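Local coordinates for protein ADP-ribosylglycohydrolase (Thermus thermophilus, PDB 2YZW) that belongs to the ADP-ribosylglycohydrolase family of all-helical proteins and binds a pair of gadolinium ions at a site rich in acidic residues, at residues Q27-P32 against G249-T254; G17-D22 against G53-D58. All blocks are in the same frame, centred on the assembly; numbering follows the deposited sequence.

Contact 1 of 2, residues Q27-P32 against G249-T254; sequences QVEGLP and GGDADT. With GD3 (gadolinium ion), chain B; GD3 (gadolinium ion), chain C.
Gly249, just past the end of a helix, turns its CA toward Leu31, whose carbonyl also accepts the next amide: Gly250 N lies 3.0 Å from Leu31 O. Gly250 answers with its own carbonyl, which takes the amide of Gly30 at 2.8 Å between Gly30 N and Gly250 O in a nearly straight bond (166°). This pair clips the type II turn Val28-Leu31 onto the glycine loop. Asp251, the N-cap residue of helix 252-267, brings OD1 to within 2.2 Å of the chain B gadolinium, while Asn128 holds its OD2. Glu29 reaches the same ion from across the contact; with CG anti to the backbone N (chi1 176°) and an extended chain, its OE2 binds at 2.3 Å from the metal. Ala252 packs its CB 3.9 Å from Val28 CG2. Asp253 crosses Glu29 with the carboxylate planes 57° apart, and its two oxygens are shared out, OD2 to the chain B ion and OD1 to the chain C ion. Thr254 OG1 lies 2.7 Å from the chain B gadolinium, and two waters also bind this ion, one of them shared with the chain C ion. A carboxylate-bridged dinuclear metal centre of this kind is characteristic of the ADP-ribosylglycohydrolase fold.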
ATOM      1  N   GLN A  27      15.385   0.310   3.261  1.00  8.10           N
ATOM      2  CA  GLN A  27      16.827   0.517   3.244  1.00  9.54           C
ATOM      3  C   GLN A  27      17.211   1.955   3.575  1.00 10.54           C
ATOM      4  O   GLN A  27      18.282   2.204   4.128  1.00 10.89           O
ATOM      5  CB  GLN A  27      17.392   0.140   1.870  1.00  9.98           C
ATOM      6  CG  GLN A  27      17.125  -1.307   1.497  1.00 12.12           C
ATOM      7  CD  GLN A  27      17.614  -1.679   0.105  1.00 13.36           C
ATOM      8  OE1 GLN A  27      17.335  -2.773  -0.383  1.00 14.78           O
ATOM      9  NE2 GLN A  27      18.349  -0.775  -0.537  1.00 13.63           N
ATOM     10  N   VAL A  28      16.338   2.900   3.244  1.00  9.38           N
ATOM     11  CA  VAL A  28      16.631   4.305   3.504  1.00 11.36           C
ATOM     12  C   VAL A  28      15.562   5.053   4.291  1.00 10.64           C
ATOM     13  O   VAL A  28      15.518   6.286   4.265  1.00 11.73           O
ATOM     14  CB  VAL A  28      16.882   5.069   2.186  1.00 10.93           C
ATOM     15  CG1 VAL A  28      18.144   4.542   1.518  1.00 12.17           C
ATOM     16  CG2 VAL A  28      15.687   4.910   1.256  1.00 12.33           C
ATOM     17  N   GLU A  29      14.702   4.325   4.994  1.00 10.86           N
ATOM     18  CA  GLU A  29      13.664   4.983   5.774  1.00 11.32           C
ATOM     19  C   GLU A  29      14.292   5.846   6.868  1.00 11.99           C
ATOM     20  O   GLU A  29      15.264   5.443   7.512  1.00 13.32           O
ATOM     21  CB  GLU A  29      12.710   3.958   6.400  1.00 12.20           C
ATOM     22  CG  GLU A  29      11.661   4.596   7.314  1.00 15.94           C
ATOM     23  CD  GLU A  29      10.556   3.639   7.731  1.00 15.69           C
ATOM     24  OE1 GLU A  29      10.875   2.488   8.091  1.00 14.85           O
ATOM     25  OE2 GLU A  29       9.367   4.043   7.715  1.00 16.90           O
ATOM     26  N   GLY A  30      13.743   7.042   7.054  1.00 12.32           N
ATOM     27  CA  GLY A  30      14.252   7.942   8.074  1.00 13.50           C
ATOM     28  C   GLY A  30      15.346   8.884   7.599  1.00 15.49           C
ATOM     29  O   GLY A  30      15.736   9.801   8.327  1.00 16.73           O
ATOM     30  N   LEU A  31      15.847   8.668   6.386  1.00 13.67           N
ATOM     31  CA  LEU A  31      16.905   9.516   5.840  1.00 13.71           C
ATOM     32  C   LEU A  31      16.345  10.690   5.050  1.00 14.60           C
ATOM     33  O   LEU A  31      15.462  10.520   4.212  1.00 13.02           O
ATOM     34  CB  LEU A  31      17.824   8.705   4.926  1.00 13.26           C
ATOM     35  CG  LEU A  31      18.582   7.534   5.549  1.00 14.82           C
ATOM     36  CD1 LEU A  31      19.376   6.807   4.471  1.00 13.66           C
ATOM     37  CD2 LEU A  31      19.503   8.042   6.640  1.00 15.84           C
ATOM     38  N   PRO A  32      16.858  11.904   5.304  1.00 14.75           N
ATOM     39  CA  PRO A  32      16.366  13.075   4.573  1.00 15.80           C
ATOM     40  C   PRO A  32      16.683  12.970   3.089  1.00 15.86           C
ATOM     41  O   PRO A  32      17.734  12.463   2.700  1.00 16.32           O
ATOM     42  CB  PRO A  32      17.110  14.233   5.234  1.00 16.01           C
ATOM     43  CG  PRO A  32      17.310  13.748   6.629  1.00 16.70           C
ATOM     44  CD  PRO A  32      17.740  12.316   6.408  1.00 14.10           C
ATOM     45  N   GLY A 249      13.277   9.460   0.523  1.00  9.83           N
ATOM     46  CA  GLY A 249      13.641   9.275   1.919  1.00 10.49           C
ATOM     47  C   GLY A 249      12.418   9.349   2.816  1.00 10.79           C
ATOM     48  O   GLY A 249      11.300   9.112   2.362  1.00  9.45           O
ATOM     49  N   GLY A 250      12.616   9.683   4.088  1.00 10.05           N
ATOM     50  CA  GLY A 250      11.492   9.758   5.006  1.00 10.78           C
ATOM     51  C   GLY A 250      10.836   8.403   5.201  1.00 10.93           C
ATOM     52  O   GLY A 250      11.520   7.407   5.444  1.00 11.50           O
ATOM     53  N   ASP A 251       9.509   8.362   5.099  1.00  9.51           N
ATOM     54  CA  ASP A 251       8.765   7.115   5.255  1.00  9.23           C
ATOM     55  C   ASP A 251       8.889   6.384   3.919  1.00  8.91           C
ATOM     56  O   ASP A 251       7.899   6.143   3.226  1.00  8.23           O
ATOM     57  CB  ASP A 251       7.293   7.417   5.558  1.00  8.71           C
ATOM     58  CG  ASP A 251       6.566   6.230   6.155  1.00 11.36           C
ATOM     59  OD1 ASP A 251       7.112   5.112   6.092  1.00 10.51           O
ATOM     60  OD2 ASP A 251       5.450   6.411   6.689  1.00 12.34           O
ATOM     61  N   ALA A 252      10.120   6.024   3.572  1.00  7.83           N
ATOM     62  CA  ALA A 252      10.400   5.380   2.295  1.00  6.04           C
ATOM     63  C   ALA A 252       9.819   3.989   2.077  1.00  6.20           C
ATOM     64  O   ALA A 252       9.430   3.656   0.956  1.00  7.63           O
ATOM     65  CB  ALA A 252      11.911   5.354   2.052  1.00  6.40           C
ATOM     66  N   ASP A 253       9.758   3.168   3.118  1.00  6.78           N
ATOM     67  CA  ASP A 253       9.219   1.832   2.918  1.00  7.18           C
ATOM     68  C   ASP A 253       7.727   1.882   2.615  1.00  5.65           C
ATOM     69  O   ASP A 253       7.238   1.128   1.783  1.00  5.50           O
ATOM     70  CB  ASP A 253       9.495   0.920   4.131  1.00  9.76           C
ATOM     71  CG  ASP A 253       8.780   1.359   5.408  1.00  9.50           C
ATOM     72  OD1 ASP A 253       8.518   0.465   6.240  1.00  9.43           O
ATOM     73  OD2 ASP A 253       8.500   2.557   5.617  1.00  8.32           O
ATOM     74  N   THR A 254       7.014   2.789   3.272  1.00  7.57           N
ATOM     75  CA  THR A 254       5.574   2.891   3.063  1.00  8.09           C
ATOM     76  C   THR A 254       5.220   3.618   1.761  1.00  8.88           C
ATOM     77  O   THR A 254       4.276   3.237   1.066  1.00  8.70           O
ATOM     78  CB  THR A 254       4.910   3.565   4.272  1.00  8.23           C
ATOM     79  OG1 THR A 254       5.350   2.903   5.468  1.00  9.28           O
ATOM     80  CG2 THR A 254       3.392   3.451   4.184  1.00  9.37           C
TER
HETATM   81 GD   GD3 B 501       7.153   3.404   7.483  1.00 15.53          GD
HETATM   82 GD   GD3 C 502       7.389  -0.304   8.071  1.00 12.72          GD
HETATM   83  O   HOH W   1       7.347   5.517   8.835  1.00 15.05           O
HETATM   84  O   HOH W   2       8.563   1.656   8.621  1.00 11.06           O
HETATM   85  O   HOH W   3       7.199   0.667  10.300  1.00 12.01           O

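Contact 2 of 2, residues G17-D22 against G53-D58; sequences GLAVGD and GFWTDD. With GD3 (gadolinium ion), chain C.
Thr56 and Asp22 meet beside one half of the dinuclear metal site of this all-helical ADP-ribosylglycohydrolase fold, where helix 5-26 packs against the start of helix 57-72. The chain C gadolinium is bound by three consecutive side chains, Thr56 through OG1, Asp57 through OD2 and Asp58 through OD1, with the Asp57 OD2 bond to the ion measuring 2.2 Å. Asp253 and two waters add to this shell. The carboxylate oxygens of Asp57, Asp58 and Asp253 crowd together and would probably repel one another without the cation.

Asp22 belongs to the second shell. Its carboxylate is carried out from helix 5-26 with CG anti to the backbone N (chi1 -178°), toward the N-cap residue. Thr56 N donates to Asp22 OD2 at 2.8 Å, a straight bond (165°) that comes from above the carboxylate plane, and Thr56 OG1, a metal ligand, sits 2.8 Å from Asp22 OD1. Thr59 fixes the second-shell Asp22 through OD2, and Thr254, on helix 252-267, bonds the OD2 of the ligand Asp58.

Farther out, Trp55 crosses Asp22 obliquely, with ring and carboxylate planes 36° apart; Trp55 CB lies 3.2 Å from Asp22 OD2, while the indole leads away and its NE1 is hydrogen-bonded to His281 O. The indole also meets helix 5-26 one turn earlier, with Trp55 CD1 3.9 Å from Ala19 CB.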
ATOM      1  N   GLY A  17       4.469  -6.037  -5.807  1.00  8.03           N
ATOM      2  CA  GLY A  17       5.006  -4.690  -5.898  1.00  7.98           C
ATOM      3  C   GLY A  17       4.999  -4.008  -4.541  1.00  7.79           C
ATOM      4  O   GLY A  17       5.897  -3.221  -4.223  1.00  9.23           O
ATOM      5  N   LEU A  18       3.974  -4.304  -3.749  1.00  7.10           N
ATOM      6  CA  LEU A  18       3.839  -3.742  -2.410  1.00  6.41           C
ATOM      7  C   LEU A  18       5.054  -4.159  -1.580  1.00  7.08           C
ATOM      8  O   LEU A  18       5.718  -3.320  -0.965  1.00  5.29           O
ATOM      9  CB  LEU A  18       2.546  -4.264  -1.766  1.00  5.57           C
ATOM     10  CG  LEU A  18       2.043  -3.722  -0.426  1.00  5.81           C
ATOM     11  CD1 LEU A  18       0.639  -4.264  -0.175  1.00  4.65           C
ATOM     12  CD2 LEU A  18       2.971  -4.132   0.707  1.00  6.97           C
ATOM     13  N   ALA A  19       5.344  -5.458  -1.575  1.00  7.37           N
ATOM     14  CA  ALA A  19       6.471  -5.992  -0.815  1.00  8.11           C
ATOM     15  C   ALA A  19       7.810  -5.478  -1.326  1.00  7.00           C
ATOM     16  O   ALA A  19       8.708  -5.188  -0.539  1.00  9.15           O
ATOM     17  CB  ALA A  19       6.452  -7.514  -0.850  1.00  8.10           C
ATOM     18  N   VAL A  20       7.951  -5.378  -2.643  1.00  6.36           N
ATOM     19  CA  VAL A  20       9.191  -4.880  -3.228  1.00  6.21           C
ATOM     20  C   VAL A  20       9.452  -3.446  -2.759  1.00  6.23           C
ATOM     21  O   VAL A  20      10.579  -3.101  -2.399  1.00  7.32           O
ATOM     22  CB  VAL A  20       9.130  -4.929  -4.770  1.00  7.52           C
ATOM     23  CG1 VAL A  20      10.288  -4.151  -5.373  1.00  8.54           C
ATOM     24  CG2 VAL A  20       9.171  -6.391  -5.237  1.00  8.07           C
ATOM     25  N   GLY A  21       8.406  -2.621  -2.756  1.00  6.25           N
ATOM     26  CA  GLY A  21       8.550  -1.240  -2.327  1.00  5.79           C
ATOM     27  C   GLY A  21       8.877  -1.129  -0.849  1.00  6.45           C
ATOM     28  O   GLY A  21       9.660  -0.278  -0.436  1.00  6.30           O
ATOM     29  N   ASP A  22       8.259  -1.992  -0.052  1.00  6.47           N
ATOM     30  CA  ASP A  22       8.482  -2.022   1.386  1.00  6.38           C
ATOM     31  C   ASP A  22       9.949  -2.374   1.654  1.00  7.55           C
ATOM     32  O   ASP A  22      10.646  -1.659   2.378  1.00  7.59           O
ATOM     33  CB  ASP A  22       7.534  -3.059   2.006  1.00  6.81           C
ATOM     34  CG  ASP A  22       7.637  -3.149   3.526  1.00  5.91           C
ATOM     35  OD1 ASP A  22       8.293  -2.301   4.168  1.00  8.15           O
ATOM     36  OD2 ASP A  22       7.029  -4.086   4.084  1.00  7.22           O
ATOM     37  N   GLY A  53      15.988  -7.923   0.411  1.00 11.38           N
ATOM     38  CA  GLY A  53      14.680  -8.469   0.090  1.00 11.29           C
ATOM     39  C   GLY A  53      13.717  -8.655   1.248  1.00 10.28           C
ATOM     40  O   GLY A  53      12.604  -9.138   1.050  1.00 11.76           O
ATOM     41  N   PHE A  54      14.127  -8.294   2.458  1.00 11.22           N
ATOM     42  CA  PHE A  54      13.236  -8.433   3.603  1.00 12.02           C
ATOM     43  C   PHE A  54      12.391  -7.184   3.789  1.00 11.60           C
ATOM     44  O   PHE A  54      12.905  -6.068   3.798  1.00 12.03           O
ATOM     45  CB  PHE A  54      14.025  -8.725   4.884  1.00 12.63           C
ATOM     46  CG  PHE A  54      14.225 -10.193   5.147  1.00 13.16           C
ATOM     47  CD1 PHE A  54      14.894 -10.993   4.227  1.00 13.93           C
ATOM     48  CD2 PHE A  54      13.728 -10.777   6.306  1.00 14.07           C
ATOM     49  CE1 PHE A  54      15.066 -12.359   4.455  1.00 16.16           C
ATOM     50  CE2 PHE A  54      13.894 -12.144   6.545  1.00 15.78           C
ATOM     51  CZ  PHE A  54      14.565 -12.935   5.617  1.00 14.81           C
ATOM     52  N   TRP A  55      11.088  -7.385   3.925  1.00 11.79           N
ATOM     53  CA  TRP A  55      10.154  -6.284   4.116  1.00 11.06           C
ATOM     54  C   TRP A  55       9.839  -6.068   5.599  1.00 11.64           C
ATOM     55  O   TRP A  55      10.475  -6.668   6.467  1.00 13.68           O
ATOM     56  CB  TRP A  55       8.876  -6.544   3.314  1.00 10.37           C
ATOM     57  CG  TRP A  55       8.623  -7.991   3.060  1.00  9.28           C
ATOM     58  CD1 TRP A  55       8.963  -8.704   1.942  1.00 10.57           C
ATOM     59  CD2 TRP A  55       7.995  -8.917   3.950  1.00  9.15           C
ATOM     60  NE1 TRP A  55       8.581 -10.016   2.083  1.00  8.97           N
ATOM     61  CE2 TRP A  55       7.984 -10.173   3.308  1.00 10.05           C
ATOM     62  CE3 TRP A  55       7.438  -8.805   5.232  1.00  9.54           C
ATOM     63  CZ2 TRP A  55       7.439 -11.314   3.904  1.00 10.29           C
ATOM     64  CZ3 TRP A  55       6.895  -9.941   5.826  1.00 12.78           C
ATOM     65  CH2 TRP A  55       6.901 -11.179   5.158  1.00 11.08           C
ATOM     66  N   THR A  56       8.856  -5.222   5.890  1.00 10.43           N
ATOM     67  CA  THR A  56       8.522  -4.908   7.274  1.00 10.12           C
ATOM     68  C   THR A  56       7.046  -5.090   7.619  1.00  9.51           C
ATOM     69  O   THR A  56       6.364  -5.919   7.018  1.00  9.09           O
ATOM     70  CB  THR A  56       8.952  -3.465   7.601  1.00 10.78           C
ATOM     71  OG1 THR A  56       8.078  -2.540   6.942  1.00 10.33           O
ATOM     72  CG2 THR A  56      10.379  -3.226   7.109  1.00 12.59           C
ATOM     73  N   ASP A  57       6.558  -4.316   8.589  1.00  9.51           N
ATOM     74  CA  ASP A  57       5.166  -4.422   9.017  1.00  9.98           C
ATOM     75  C   ASP A  57       4.175  -4.118   7.901  1.00  8.79           C
ATOM     76  O   ASP A  57       3.053  -4.633   7.899  1.00  8.94           O
ATOM     77  CB  ASP A  57       4.888  -3.502  10.219  1.00 11.39           C
ATOM     78  CG  ASP A  57       5.060  -2.031   9.892  1.00 11.84           C
ATOM     79  OD1 ASP A  57       4.236  -1.211  10.352  1.00 13.33           O
ATOM     80  OD2 ASP A  57       6.028  -1.690   9.187  1.00 12.83           O
ATOM     81  N   ASP A  58       4.586  -3.283   6.953  1.00  7.67           N
ATOM     82  CA  ASP A  58       3.715  -2.924   5.842  1.00  8.74           C
ATOM     83  C   ASP A  58       3.233  -4.195   5.147  1.00  8.54           C
ATOM     84  O   ASP A  58       2.034  -4.424   5.002  1.00  8.31           O
ATOM     85  CB  ASP A  58       4.469  -2.048   4.838  1.00  8.66           C
ATOM     86  CG  ASP A  58       5.078  -0.814   5.476  1.00 12.98           C
ATOM     87  OD1 ASP A  58       5.901  -0.965   6.409  1.00 11.04           O
ATOM     88  OD2 ASP A  58       4.741   0.309   5.038  1.00 11.77           O
TER
HETATM   89 GD   GD3 C 502       7.389  -0.304   8.071  1.00 12.72          GD
HETATM   90  O   HOH W   2       8.563   1.656   8.621  1.00 11.06           O
HETATM   91  O   HOH W   3       7.199   0.667  10.300  1.00 12.01           O

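From the N terminus, helix 5-26 first supplies 17-22 and then runs out into 27-32. The chain returns at 53-58 to close contact 2, a short loop of 30 residues that holds 27-32 within it. Contact 1 closes much later, when 249-254 arrives after 216 intervening residues, many of them helical, so the two closures cross rather than nest. Together they tie helix 5-26 and the loop after it to the starts of helices 57-72 and 252-267. The contacts meet directly, with Asp253 CB packed 3.3 Å from Asp22 O, and share the chain C gadolinium and two of its waters.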